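Long-range contact in BH0493 protein (Bacillus halodurans C-125, PDB 2QEE), which is a putative amidohydrolase that binds zinc and may catalyse a metal-dependent reaction such as hydrolysis, its substrate not being established: residues C[15-19]-C[376-380]. Residues are numbered along the deposited sequence; the frame is centred on the assembly and turned at random.
Sequences VKNAV and AEVLI
Val15 and Ile380 meet where helix 8-21 leans on helix 363-388, and their contact illustrates how two helices pack mainly through aliphatic groups. The Val15 CB atom lies 3.7 Å from Ile380 CG1, the methylene turned toward it. Val15 CG1, set anti to the backbone N (chi1 172°), packs against Ala376, Leu379 and Ile380, the latter two spaced three and four residues along the helix from Ala376, which brings the three side chains to one face. There it touches the CB of Leu379 at 3.8 Å and comes equally near the carbonyl O of Ala376. That oxygen is already engaged within its own helix, accepting the N-H of Ile380.

One turn on, Val19 repeats the apolar theme: its CG2 rests 4.0 Å from CD1 of Leu379 and 4.2 Å from CB of Ala376. The small side chain of Ala376 is consistent with the close approach of the backbones here, its CA standing 5.7 Å from that of Lys16.

At the solvent-facing border the contact is made by hydrocarbon from a charged residue. The extended chain of Lys16 runs past the end of Ile380, with its CE 3.8 Å from Ile380 CD1.

Helix 395-414 covers the same apolar layer through Val402, which touches both Val19 and Leu379, while the carbonyl of Val19 accepts a hydrogen bond from Lys372. The axes of the two short segments approach to 9.7 Å, with N-to-C directions 136° apart. This antiparallel-leaning pair joins the N-terminal helix to the C-terminal helices, away from the zinc site, in a helical part that probably flanks the beta/alpha barrel expected of the amidohydrolase superfamily.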
ATOM      1  N   VAL C  15     -12.057   9.161  24.810  1.00 14.66           N
ATOM      2  CA  VAL C  15     -12.131   9.256  23.336  1.00 13.70           C
ATOM      3  C   VAL C  15     -13.278   8.409  22.839  1.00 13.32           C
ATOM      4  O   VAL C  15     -14.063   8.883  22.002  1.00 13.97           O
ATOM      5  CB  VAL C  15     -10.797   8.882  22.595  1.00 12.46           C
ATOM      6  CG1 VAL C  15     -11.023   8.816  21.037  1.00 10.88           C
ATOM      7  CG2 VAL C  15      -9.697   9.919  22.926  1.00  9.90           C
ATOM      8  N   LYS C  16     -13.347   7.151  23.288  1.00 13.18           N
ATOM      9  CA  LYS C  16     -14.448   6.270  22.863  1.00 14.95           C
ATOM     10  C   LYS C  16     -15.813   6.895  23.189  1.00 17.36           C
ATOM     11  O   LYS C  16     -16.733   6.888  22.344  1.00 16.68           O
ATOM     12  CB  LYS C  16     -14.310   4.904  23.495  1.00 15.90           C
ATOM     13  CG  LYS C  16     -13.210   4.125  22.895  1.00 21.26           C
ATOM     14  CD  LYS C  16     -12.933   2.895  23.763  1.00 17.77           C
ATOM     15  CE  LYS C  16     -11.579   2.316  23.380  1.00 28.72           C
ATOM     16  NZ  LYS C  16     -11.234   1.000  24.001  1.00 32.08           N
ATOM     17  N   ASN C  17     -15.959   7.450  24.389  1.00 17.00           N
ATOM     18  CA  ASN C  17     -17.218   8.104  24.717  1.00 18.76           C
ATOM     19  C   ASN C  17     -17.510   9.311  23.819  1.00 16.30           C
ATOM     20  O   ASN C  17     -18.664   9.457  23.364  1.00 18.38           O
ATOM     21  CB  ASN C  17     -17.234   8.558  26.187  1.00 20.11           C
ATOM     22  CG  ASN C  17     -17.270   7.402  27.170  1.00 23.05           C
ATOM     23  OD1 ASN C  17     -16.943   7.598  28.356  1.00 33.60           O
ATOM     24  ND2 ASN C  17     -17.711   6.222  26.731  1.00 25.25           N
ATOM     25  N   ALA C  18     -16.537  10.190  23.598  1.00 14.51           N
ATOM     26  CA  ALA C  18     -16.717  11.352  22.744  1.00 14.90           C
ATOM     27  C   ALA C  18     -17.155  10.912  21.313  1.00 15.13           C
ATOM     28  O   ALA C  18     -18.125  11.473  20.726  1.00 15.02           O
ATOM     29  CB  ALA C  18     -15.450  12.138  22.687  1.00 14.79           C
ATOM     30  N   VAL C  19     -16.463   9.899  20.771  1.00 14.73           N
ATOM     31  CA  VAL C  19     -16.749   9.408  19.397  1.00 13.41           C
ATOM     32  C   VAL C  19     -18.142   8.818  19.326  1.00 16.51           C
ATOM     33  O   VAL C  19     -18.947   9.175  18.437  1.00 15.39           O
ATOM     34  CB  VAL C  19     -15.685   8.382  18.986  1.00 12.09           C
ATOM     35  CG1 VAL C  19     -16.092   7.721  17.686  1.00 17.05           C
ATOM     36  CG2 VAL C  19     -14.381   9.129  18.655  1.00 13.13           C
ATOM     37  N   ALA C 376     -11.738   5.890  16.565  1.00 11.79           N
ATOM     38  CA  ALA C 376     -11.417   6.060  17.992  1.00 13.60           C
ATOM     39  C   ALA C 376      -9.985   5.514  18.298  1.00 14.08           C
ATOM     40  O   ALA C 376      -9.196   6.217  18.972  1.00 13.49           O
ATOM     41  CB  ALA C 376     -12.452   5.386  18.870  1.00 12.88           C
ATOM     42  N   GLU C 377      -9.643   4.361  17.739  1.00 12.61           N
ATOM     43  CA  GLU C 377      -8.300   3.767  17.961  1.00 13.12           C
ATOM     44  C   GLU C 377      -7.232   4.712  17.423  1.00 13.59           C
ATOM     45  O   GLU C 377      -6.175   4.944  18.064  1.00 13.82           O
ATOM     46  CB  GLU C 377      -8.192   2.427  17.265  1.00 13.13           C
ATOM     47  CG  GLU C 377      -9.080   1.321  17.846  1.00 18.75           C
ATOM     48  CD  GLU C 377      -9.203   0.101  16.885  1.00 20.27           C
ATOM     49  OE1 GLU C 377      -9.884  -0.891  17.247  1.00 28.89           O
ATOM     50  OE2 GLU C 377      -8.648   0.121  15.741  1.00 26.33           O
ATOM     51  N   VAL C 378      -7.456   5.269  16.227  1.00 12.26           N
ATOM     52  CA  VAL C 378      -6.475   6.191  15.652  1.00 10.39           C
ATOM     53  C   VAL C 378      -6.303   7.428  16.520  1.00 10.91           C
ATOM     54  O   VAL C 378      -5.180   7.838  16.895  1.00 12.55           O
ATOM     55  CB  VAL C 378      -6.873   6.570  14.196  1.00 10.91           C
ATOM     56  CG1 VAL C 378      -5.918   7.600  13.656  1.00 10.90           C
ATOM     57  CG2 VAL C 378      -6.903   5.260  13.313  1.00 10.86           C
ATOM     58  N   LEU C 379      -7.435   8.013  16.931  1.00 10.17           N
ATOM     59  CA  LEU C 379      -7.364   9.200  17.815  1.00 12.12           C
ATOM     60  C   LEU C 379      -6.625   8.934  19.148  1.00 11.87           C
ATOM     61  O   LEU C 379      -5.800   9.736  19.586  1.00 12.20           O
ATOM     62  CB  LEU C 379      -8.808   9.697  18.104  1.00 13.82           C
ATOM     63  CG  LEU C 379      -9.463  10.457  16.938  1.00 11.38           C
ATOM     64  CD1 LEU C 379     -10.945  10.604  17.332  1.00 15.15           C
ATOM     65  CD2 LEU C 379      -8.772  11.844  16.750  1.00 12.65           C
ATOM     66  N   ILE C 380      -6.910   7.800  19.755  1.00 11.83           N
ATOM     67  CA  ILE C 380      -6.266   7.398  21.036  1.00 12.39           C
ATOM     68  C   ILE C 380      -4.716   7.403  20.830  1.00 12.42           C
ATOM     69  O   ILE C 380      -3.968   8.042  21.590  1.00 12.10           O
ATOM     70  CB  ILE C 380      -6.812   6.042  21.593  1.00 11.47           C
ATOM     71  CG1 ILE C 380      -8.251   6.238  22.078  1.00 12.19           C
ATOM     72  CG2 ILE C 380      -5.929   5.595  22.740  1.00 10.50           C
ATOM     73  CD1 ILE C 380      -9.106   4.921  22.227  1.00 12.07           C
TER